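Local coordinates for BIFUNCTIONAL PROTEIN Proline utilization A (PutA) (Corynebacterium freiburgense, PDB 5UX5), which catalyses both steps of proline oxidation to glutamate, joining a flavin-dependent proline dehydrogenase and an NAD-dependent glutamate-semialdehyde dehydrogenase in one chain, at residues V194-P199 and T748-V753; N198-D203 and K548-A553; V753-E758 and K793-G798. One frame throughout, in Å; residues are numbered along the deposited sequence.

Contacts 1 and 2 start from the same loop of the proline dehydrogenase part, between helix 190-193 and helix 202-221, and share Asn198 and Pro199; their centres lie about 11 Å apart. From there they reach two places in the aldehyde dehydrogenase part: the end of helix 740-750 and the loop after it in contact 1, and the start of helix 550-574 in contact 2. Contact 3 stays within the aldehyde dehydrogenase part, its centre about 16 Å from each of the others. It continues the chain from contact 1 through Val753 and touches contact 2 where Thr549 meets Gly756. Contacts 1 and 2 lie where the two catalytic parts meet, an arrangement consistent with substrate channelling.

Contact 1 of 3, residues V194-P199 and T748-V753; sequences VAQLNP and TRTLRV
Gln196 reaches across to Thr750 with its side chain fully extended beyond CG, and the two side chains cross at a slant, the flat amide end against the threonine's carbon side. Its CG stands beside the backbone N (chi1 -66°), and with CB pointing at helix 740-750 the straight chain carries CD to 3.9 Å from Thr750 CG2. The two amide atoms then part company. Gln196 OE1 lies 3.7 Å from Thr750 CG2 and also 3.8 Å from Leu751 CD2, whose branch swings back towards the glutamine although its CB heads away. Gln196 NE2 comes 4.0 Å from Thr750 CB, and finds its real partner just before the segment, in a hydrogen bond to the carbonyl of Ala747.

Thr750 divides its own side chain in a similar way. CG2 sits anti to the backbone N and meets Gln196, while OG1, on the other branch, is hydrogen-bonded to Asp746 O and to the backbone N of Asp164 in the proline dehydrogenase part. Asp164 also makes a salt bridge with Arg752, and Thr750 O lies over one face of that arginine's guanidinium group. Tyr714 of helix 706-718 touches both Gln196 and Leu751.

Between the segments themselves the contact is therefore carbon and amide packing; the hydrogen bonds of Gln196 NE2 and Thr750 OG1 go to neighbours outside the two segments. Holding NE2 on the helix carbonyl and OG1 on Asp164 should fix how amide and methyl face each other where the two catalytic parts abut.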
loop_
_atom_site.group_PDB
_atom_site.type_symbol
_atom_site.label_atom_id
_atom_site.label_comp_id
_atom_site.label_asym_id
_atom_site.label_seq_id
_atom_site.Cartn_x
_atom_site.Cartn_y
_atom_site.Cartn_z
ATOM N N VAL A 194 15.138 -11.540 10.785
ATOM C CA VAL A 194 14.119 -12.126 9.925
ATOM C C VAL A 194 13.731 -11.073 8.880
ATOM O O VAL A 194 13.230 -9.998 9.227
ATOM C CB VAL A 194 12.890 -12.575 10.732
ATOM C CG1 VAL A 194 11.769 -13.012 9.802
ATOM C CG2 VAL A 194 13.257 -13.696 11.657
ATOM N N ALA A 195 13.975 -11.364 7.609
ATOM C CA ALA A 195 13.511 -10.415 6.617
ATOM C C ALA A 195 12.029 -10.625 6.369
ATOM O O ALA A 195 11.497 -11.712 6.598
ATOM C CB ALA A 195 14.275 -10.553 5.311
ATOM N N GLN A 196 11.371 -9.561 5.877
ATOM C CA GLN A 196 9.941 -9.577 5.544
ATOM C C GLN A 196 9.081 -10.024 6.723
ATOM O O GLN A 196 8.158 -10.824 6.573
ATOM C CB GLN A 196 9.680 -10.466 4.325
ATOM C CG GLN A 196 10.300 -9.959 3.016
ATOM C CD GLN A 196 10.209 -10.954 1.854
ATOM O OE1 GLN A 196 9.465 -11.930 1.900
ATOM N NE2 GLN A 196 10.962 -10.687 0.798
ATOM N N LEU A 197 9.400 -9.519 7.916
ATOM C CA LEU A 197 8.641 -9.837 9.122
ATOM C C LEU A 197 7.136 -9.676 8.907
ATOM O O LEU A 197 6.641 -8.559 8.723
ATOM C CB LEU A 197 9.130 -8.972 10.283
ATOM C CG LEU A 197 9.116 -9.561 11.693
ATOM C CD1 LEU A 197 9.580 -11.013 11.712
ATOM C CD2 LEU A 197 9.987 -8.690 12.606
ATOM N N ASN A 198 6.415 -10.787 8.889
ATOM C CA ASN A 198 4.977 -10.788 8.636
ATOM C C ASN A 198 4.179 -10.286 9.836
ATOM O O ASN A 198 4.055 -11.015 10.829
ATOM C CB ASN A 198 4.532 -12.190 8.276
ATOM C CG ASN A 198 3.044 -12.287 7.985
ATOM O OD1 ASN A 198 2.287 -11.292 8.014
ATOM N ND2 ASN A 198 2.613 -13.514 7.677
ATOM N N PRO A 199 3.555 -9.109 9.760
ATOM C CA PRO A 199 2.895 -8.539 10.946
ATOM C C PRO A 199 1.684 -9.306 11.421
ATOM O O PRO A 199 1.151 -8.954 12.482
ATOM C CB PRO A 199 2.481 -7.145 10.483
ATOM C CG PRO A 199 2.239 -7.326 9.012
ATOM C CD PRO A 199 3.280 -8.331 8.538
ATOM N N THR A 748 12.664 -12.594 -3.325
ATOM C CA THR A 748 11.713 -13.540 -3.904
ATOM C C THR A 748 11.868 -14.935 -3.299
ATOM O O THR A 748 10.877 -15.592 -2.954
ATOM C CB THR A 748 11.885 -13.565 -5.420
ATOM O OG1 THR A 748 11.678 -12.248 -5.911
ATOM C CG2 THR A 748 10.862 -14.467 -6.066
ATOM N N ARG A 749 13.108 -15.412 -3.167
ATOM C CA ARG A 749 13.326 -16.689 -2.495
ATOM C C ARG A 749 12.799 -16.676 -1.056
ATOM O O ARG A 749 12.556 -17.746 -0.493
ATOM C CB ARG A 749 14.807 -17.054 -2.526
ATOM C CG ARG A 749 15.404 -17.191 -3.922
ATOM C CD ARG A 749 16.708 -18.041 -3.898
ATOM N NE ARG A 749 17.316 -18.267 -5.220
ATOM C CZ ARG A 749 16.846 -19.099 -6.164
ATOM N NH1 ARG A 749 15.727 -19.810 -5.984
ATOM N NH2 ARG A 749 17.499 -19.221 -7.316
ATOM N N THR A 750 12.624 -15.495 -0.438
ATOM C CA THR A 750 12.184 -15.418 0.955
ATOM C C THR A 750 10.657 -15.487 1.144
ATOM O O THR A 750 10.201 -15.800 2.247
ATOM C CB THR A 750 12.760 -14.145 1.605
ATOM O OG1 THR A 750 14.188 -14.208 1.573
ATOM C CG2 THR A 750 12.354 -13.995 3.056
ATOM N N LEU A 751 9.851 -15.240 0.119
ATOM C CA LEU A 751 8.402 -15.345 0.282
ATOM C C LEU A 751 7.976 -16.723 0.780
ATOM O O LEU A 751 8.415 -17.751 0.259
ATOM C CB LEU A 751 7.705 -15.046 -1.039
ATOM C CG LEU A 751 7.737 -13.601 -1.486
ATOM C CD1 LEU A 751 7.382 -13.540 -2.952
ATOM C CD2 LEU A 751 6.757 -12.792 -0.636
ATOM N N ARG A 752 7.064 -16.736 1.756
ATOM C CA ARG A 752 6.534 -17.976 2.321
ATOM C C ARG A 752 5.295 -18.373 1.515
ATOM O O ARG A 752 4.270 -17.682 1.560
ATOM C CB ARG A 752 6.151 -17.816 3.791
ATOM C CG ARG A 752 7.227 -17.339 4.758
ATOM C CD ARG A 752 8.560 -18.069 4.711
ATOM N NE ARG A 752 9.552 -17.316 5.484
ATOM C CZ ARG A 752 10.869 -17.366 5.291
ATOM N NH1 ARG A 752 11.389 -18.144 4.330
ATOM N NH2 ARG A 752 11.667 -16.620 6.059
ATOM N N VAL A 753 5.385 -19.479 0.778
ATOM C CA VAL A 753 4.285 -19.969 -0.040
ATOM C C VAL A 753 3.434 -20.909 0.804
ATOM O O VAL A 753 3.957 -21.805 1.471
ATOM C CB VAL A 753 4.815 -20.683 -1.298
ATOM C CG1 VAL A 753 3.675 -21.159 -2.164
ATOM C CG2 VAL A 753 5.720 -19.770 -2.090
#

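Contact 2 of 3, residues N198-D203 and K548-A553; sequences NPWDID and KTIAEA
Trp200 lays one face of its indole over Ile550, whose CG2 stands 3.4 Å from the centroid of the six-membered ring and only 6° off the ring normal, a CH-pi contact. Asn198 OD1 lies at the ring's edge, in its plane, and Ala551 CB approaches obliquely to 4.1 Å from Trp200 NE1. Ile550 CD1 adds a looser touch, 4.0 Å from Trp200 CE3. The isoleucine's chi1 of -62° leaves CG2 anti to the backbone N, the branch that meets the ring.

The backbone that carries the indole is held by an Asx turn: Trp200 N donates to Asn198 OD1 at 3.0 Å, nearly straight at 170°, though from well above the carbonyl plane of the amide. A type I turn from Asn198 to Asp201 is closed by Asp201 N on Asn198 O. Asp201 in turn caps helix 202-221 through Gly204 N, and Thr549 OG1 caps helix 550-574 by accepting from Glu552 N at 3.3 Å.

Helix 477-484 supplies Ala483 against both Trp200 and Ile550. The contact across the two parts is thus largely apolar, chiefly an aromatic face on the Ile550 methyl, with polar bonds spent on shaping the turn and the helix start that present them.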
loop_
_atom_site.group_PDB
_atom_site.type_symbol
_atom_site.label_atom_id
_atom_site.label_comp_id
_atom_site.label_asym_id
_atom_site.label_seq_id
_atom_site.Cartn_x
_atom_site.Cartn_y
_atom_site.Cartn_z
ATOM N N ASN A 198 6.415 -10.787 8.889
ATOM C CA ASN A 198 4.977 -10.788 8.636
ATOM C C ASN A 198 4.179 -10.286 9.836
ATOM O O ASN A 198 4.055 -11.015 10.829
ATOM C CB ASN A 198 4.532 -12.190 8.276
ATOM C CG ASN A 198 3.044 -12.287 7.985
ATOM O OD1 ASN A 198 2.287 -11.292 8.014
ATOM N ND2 ASN A 198 2.613 -13.514 7.677
ATOM N N PRO A 199 3.555 -9.109 9.760
ATOM C CA PRO A 199 2.895 -8.539 10.946
ATOM C C PRO A 199 1.684 -9.306 11.421
ATOM O O PRO A 199 1.151 -8.954 12.482
ATOM C CB PRO A 199 2.481 -7.145 10.483
ATOM C CG PRO A 199 2.239 -7.326 9.012
ATOM C CD PRO A 199 3.280 -8.331 8.538
ATOM N N TRP A 200 1.193 -10.294 10.677
ATOM C CA TRP A 200 0.004 -11.022 11.109
ATOM C C TRP A 200 0.321 -12.304 11.861
ATOM O O TRP A 200 -0.598 -12.932 12.398
ATOM C CB TRP A 200 -0.887 -11.360 9.907
ATOM C CG TRP A 200 -1.519 -10.133 9.311
ATOM C CD1 TRP A 200 -1.039 -9.396 8.275
ATOM C CD2 TRP A 200 -2.728 -9.505 9.725
ATOM N NE1 TRP A 200 -1.872 -8.356 8.009
ATOM C CE2 TRP A 200 -2.919 -8.387 8.888
ATOM C CE3 TRP A 200 -3.669 -9.775 10.722
ATOM C CZ2 TRP A 200 -4.012 -7.512 9.026
ATOM C CZ3 TRP A 200 -4.760 -8.912 10.854
ATOM C CH2 TRP A 200 -4.918 -7.792 10.006
ATOM N N ASP A 201 1.584 -12.697 11.932
ATOM C CA ASP A 201 1.975 -13.970 12.521
ATOM C C ASP A 201 2.966 -13.686 13.638
ATOM O O ASP A 201 4.163 -13.925 13.478
ATOM C CB ASP A 201 2.574 -14.891 11.460
ATOM C CG ASP A 201 2.885 -16.287 11.999
ATOM O OD1 ASP A 201 2.225 -16.687 12.985
ATOM O OD2 ASP A 201 3.779 -16.983 11.440
ATOM N N ILE A 202 2.465 -13.179 14.772
ATOM C CA ILE A 202 3.373 -12.854 15.870
ATOM C C ILE A 202 3.946 -14.126 16.489
ATOM O O ILE A 202 5.148 -14.189 16.740
ATOM C CB ILE A 202 2.678 -11.972 16.933
ATOM C CG1 ILE A 202 3.724 -11.353 17.846
ATOM C CG2 ILE A 202 1.743 -12.747 17.804
ATOM C CD1 ILE A 202 3.179 -10.304 18.754
ATOM N N ASP A 203 3.132 -15.197 16.603
ATOM C CA ASP A 203 3.587 -16.457 17.202
ATOM C C ASP A 203 4.713 -17.064 16.383
ATOM O O ASP A 203 5.728 -17.508 16.930
ATOM C CB ASP A 203 2.449 -17.491 17.304
ATOM C CG ASP A 203 1.246 -17.035 18.151
ATOM O OD1 ASP A 203 1.340 -16.077 18.943
ATOM O OD2 ASP A 203 0.184 -17.681 18.038
ATOM N N LYS A 548 -7.035 -16.151 -0.301
ATOM C CA LYS A 548 -6.243 -14.942 -0.109
ATOM C C LYS A 548 -5.684 -14.871 1.312
ATOM O O LYS A 548 -6.294 -15.356 2.263
ATOM C CB LYS A 548 -7.107 -13.702 -0.393
ATOM C CG LYS A 548 -7.878 -13.828 -1.697
ATOM C CD LYS A 548 -8.553 -12.527 -2.139
ATOM C CE LYS A 548 -7.533 -11.435 -2.352
ATOM N NZ LYS A 548 -8.017 -10.292 -3.122
ATOM N N THR A 549 -4.524 -14.236 1.457
ATOM C CA THR A 549 -4.044 -13.903 2.793
ATOM C C THR A 549 -4.855 -12.750 3.373
ATOM O O THR A 549 -5.557 -12.035 2.659
ATOM C CB THR A 549 -2.564 -13.519 2.774
ATOM O OG1 THR A 549 -2.370 -12.301 2.030
ATOM C CG2 THR A 549 -1.716 -14.648 2.176
ATOM N N ILE A 550 -4.785 -12.597 4.695
ATOM C CA ILE A 550 -5.374 -11.424 5.331
ATOM C C ILE A 550 -4.798 -10.142 4.738
ATOM O O ILE A 550 -5.526 -9.162 4.477
ATOM C CB ILE A 550 -5.162 -11.476 6.846
ATOM C CG1 ILE A 550 -5.855 -12.682 7.452
ATOM C CG2 ILE A 550 -5.715 -10.253 7.489
ATOM C CD1 ILE A 550 -5.891 -12.603 8.965
ATOM N N ALA A 551 -3.482 -10.119 4.513
ATOM C CA ALA A 551 -2.864 -8.888 4.052
ATOM C C ALA A 551 -3.427 -8.467 2.702
ATOM O O ALA A 551 -3.458 -7.269 2.386
ATOM C CB ALA A 551 -1.341 -9.036 3.991
ATOM N N GLU A 552 -3.902 -9.428 1.912
ATOM C CA GLU A 552 -4.517 -9.142 0.625
ATOM C C GLU A 552 -6.027 -8.980 0.737
ATOM O O GLU A 552 -6.609 -8.094 0.103
ATOM C CB GLU A 552 -4.192 -10.262 -0.370
ATOM C CG GLU A 552 -2.736 -10.347 -0.788
ATOM C CD GLU A 552 -2.346 -9.286 -1.796
ATOM O OE1 GLU A 552 -3.243 -8.783 -2.504
ATOM O OE2 GLU A 552 -1.142 -8.965 -1.899
ATOM N N ALA A 553 -6.682 -9.785 1.568
ATOM C CA ALA A 553 -8.137 -9.717 1.637
ATOM C C ALA A 553 -8.637 -8.487 2.408
ATOM O O ALA A 553 -9.678 -7.932 2.050
ATOM C CB ALA A 553 -8.673 -11.007 2.246
#

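Contact 3 of 3, residues V753-E758 and K793-G798; sequences VGYGHE and KLNDEG
Val753 puts CG1 against Leu794 CD1, 3.5 Å away, and CB of the valine lies 3.7 Å from the same methyl. The two side chains cross at about a right angle, and the leucine methyl meets the valine at CG1 and CB. CG1 is the branch anti to the backbone N of Val753. Pro803 also packs on Val753, and Leu800 on Leu794.

Two residues further on, Tyr755 points its hydroxyl towards Asn795, the side chains coming from opposite directions. Asn795 ND2 donates to Tyr755 OH at 2.9 Å, but the bond is bent to 123° and weak. The ring and amide planes are turned 59° from each other, and ND2 approaches the tyrosine obliquely.

Both segments belong to the aldehyde dehydrogenase part. Segment 753-758 is a loop following helix 740-750; segment 793-798 lies in the loop between strand 786-787 and strand 804-807, which pair antiparallel. The contact therefore joins two surface loops of the same region. A type I turn from Tyr755 to Glu758 is closed by Glu758 N on Tyr755 O at 3.2 Å, and that carbonyl also accepts from Thr761 OG1.

In the other loop Gly798 N bonds to Asn795 O at 3.2 Å. The amide of Asn795, with CG set between its backbone N and carbonyl carbon (chi1 66°), serves both loops. Its OD1 bonds within its own loop, accepting from Leu800 N and, weakly, from Gly798 N, while ND2 is shared between Thr799 OG1 and, weakly, the tyrosine hydroxyl. Leu794 pairs with Leu800 through the backbone, and Gly754 likewise with Met763.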
loop_
_atom_site.group_PDB
_atom_site.type_symbol
_atom_site.label_atom_id
_atom_site.label_comp_id
_atom_site.label_asym_id
_atom_site.label_seq_id
_atom_site.Cartn_x
_atom_site.Cartn_y
_atom_site.Cartn_z
ATOM N N VAL A 753 5.385 -19.479 0.778
ATOM C CA VAL A 753 4.285 -19.969 -0.040
ATOM C C VAL A 753 3.434 -20.909 0.804
ATOM O O VAL A 753 3.957 -21.805 1.471
ATOM C CB VAL A 753 4.815 -20.683 -1.298
ATOM C CG1 VAL A 753 3.675 -21.159 -2.164
ATOM C CG2 VAL A 753 5.720 -19.770 -2.090
ATOM N N GLY A 754 2.122 -20.711 0.762
ATOM C CA GLY A 754 1.186 -21.524 1.516
ATOM C C GLY A 754 -0.230 -21.034 1.285
ATOM O O GLY A 754 -0.464 -20.070 0.551
ATOM N N TYR A 755 -1.180 -21.714 1.930
ATOM C CA TYR A 755 -2.587 -21.356 1.791
ATOM C C TYR A 755 -2.871 -20.008 2.443
ATOM O O TYR A 755 -2.194 -19.591 3.387
ATOM C CB TYR A 755 -3.493 -22.432 2.407
ATOM C CG TYR A 755 -3.450 -23.727 1.647
ATOM C CD1 TYR A 755 -4.027 -23.836 0.389
ATOM C CD2 TYR A 755 -2.771 -24.834 2.161
ATOM C CE1 TYR A 755 -3.953 -25.018 -0.331
ATOM C CE2 TYR A 755 -2.693 -26.004 1.454
ATOM C CZ TYR A 755 -3.280 -26.093 0.209
ATOM O OH TYR A 755 -3.205 -27.271 -0.490
ATOM N N GLY A 756 -3.899 -19.323 1.932
ATOM C CA GLY A 756 -4.227 -18.009 2.464
ATOM C C GLY A 756 -4.694 -18.033 3.905
ATOM O O GLY A 756 -4.542 -17.033 4.609
ATOM N N HIS A 757 -5.216 -19.165 4.373
ATOM C CA HIS A 757 -5.755 -19.259 5.722
ATOM C C HIS A 757 -4.679 -19.560 6.768
ATOM O O HIS A 757 -5.009 -19.761 7.942
ATOM C CB HIS A 757 -6.848 -20.329 5.781
ATOM C CG HIS A 757 -6.339 -21.718 5.550
ATOM N ND1 HIS A 757 -6.507 -22.388 4.355
ATOM C CD2 HIS A 757 -5.617 -22.546 6.343
ATOM C CE1 HIS A 757 -5.945 -23.580 4.431
ATOM N NE2 HIS A 757 -5.392 -23.697 5.626
ATOM N N GLU A 758 -3.410 -19.589 6.366
ATOM C CA GLU A 758 -2.286 -19.788 7.275
ATOM C C GLU A 758 -1.603 -18.446 7.519
ATOM O O GLU A 758 -0.989 -17.890 6.607
ATOM C CB GLU A 758 -1.295 -20.801 6.697
ATOM C CG GLU A 758 -1.691 -22.270 6.867
ATOM C CD GLU A 758 -1.865 -22.692 8.335
ATOM O OE1 GLU A 758 -1.295 -22.038 9.239
ATOM O OE2 GLU A 758 -2.583 -23.685 8.587
ATOM N N LYS A 793 6.401 -26.643 -8.144
ATOM C CA LYS A 793 5.086 -27.126 -7.739
ATOM C C LYS A 793 5.216 -27.708 -6.332
ATOM O O LYS A 793 6.082 -28.550 -6.090
ATOM C CB LYS A 793 4.549 -28.159 -8.734
ATOM C CG LYS A 793 3.048 -28.434 -8.563
ATOM C CD LYS A 793 2.669 -29.897 -8.567
ATOM C CE LYS A 793 2.407 -30.406 -9.938
ATOM N NZ LYS A 793 1.683 -31.707 -9.849
ATOM N N LEU A 794 4.419 -27.221 -5.382
ATOM C CA LEU A 794 4.654 -27.535 -3.977
ATOM C C LEU A 794 3.619 -28.463 -3.352
ATOM O O LEU A 794 3.789 -28.842 -2.189
ATOM C CB LEU A 794 4.726 -26.243 -3.138
ATOM C CG LEU A 794 5.733 -25.171 -3.561
ATOM C CD1 LEU A 794 5.671 -24.005 -2.628
ATOM C CD2 LEU A 794 7.142 -25.726 -3.596
ATOM N N ASN A 795 2.549 -28.821 -4.058
ATOM C CA ASN A 795 1.584 -29.775 -3.524
ATOM C C ASN A 795 0.990 -30.544 -4.694
ATOM O O ASN A 795 1.134 -30.145 -5.848
ATOM C CB ASN A 795 0.498 -29.112 -2.653
ATOM C CG ASN A 795 -0.429 -28.172 -3.421
ATOM O OD1 ASN A 795 -0.182 -27.774 -4.567
ATOM N ND2 ASN A 795 -1.506 -27.792 -2.760
ATOM N N ASP A 796 0.365 -31.690 -4.395
ATOM C CA ASP A 796 -0.125 -32.533 -5.481
ATOM C C ASP A 796 -1.151 -31.802 -6.339
ATOM O O ASP A 796 -1.072 -31.843 -7.575
ATOM C CB ASP A 796 -0.722 -33.843 -4.945
ATOM C CG ASP A 796 0.336 -34.813 -4.392
ATOM O OD1 ASP A 796 1.491 -34.801 -4.878
ATOM O OD2 ASP A 796 -0.011 -35.645 -3.522
ATOM N N GLU A 797 -2.100 -31.099 -5.708
ATOM C CA GLU A 797 -3.179 -30.472 -6.470
ATOM C C GLU A 797 -2.678 -29.477 -7.503
ATOM O O GLU A 797 -3.364 -29.260 -8.508
ATOM C CB GLU A 797 -4.164 -29.768 -5.535
ATOM N N GLY A 798 -1.481 -28.919 -7.319
ATOM C CA GLY A 798 -0.966 -27.927 -8.247
ATOM C C GLY A 798 -1.420 -26.500 -7.981
ATOM O O GLY A 798 -1.327 -25.652 -8.872
#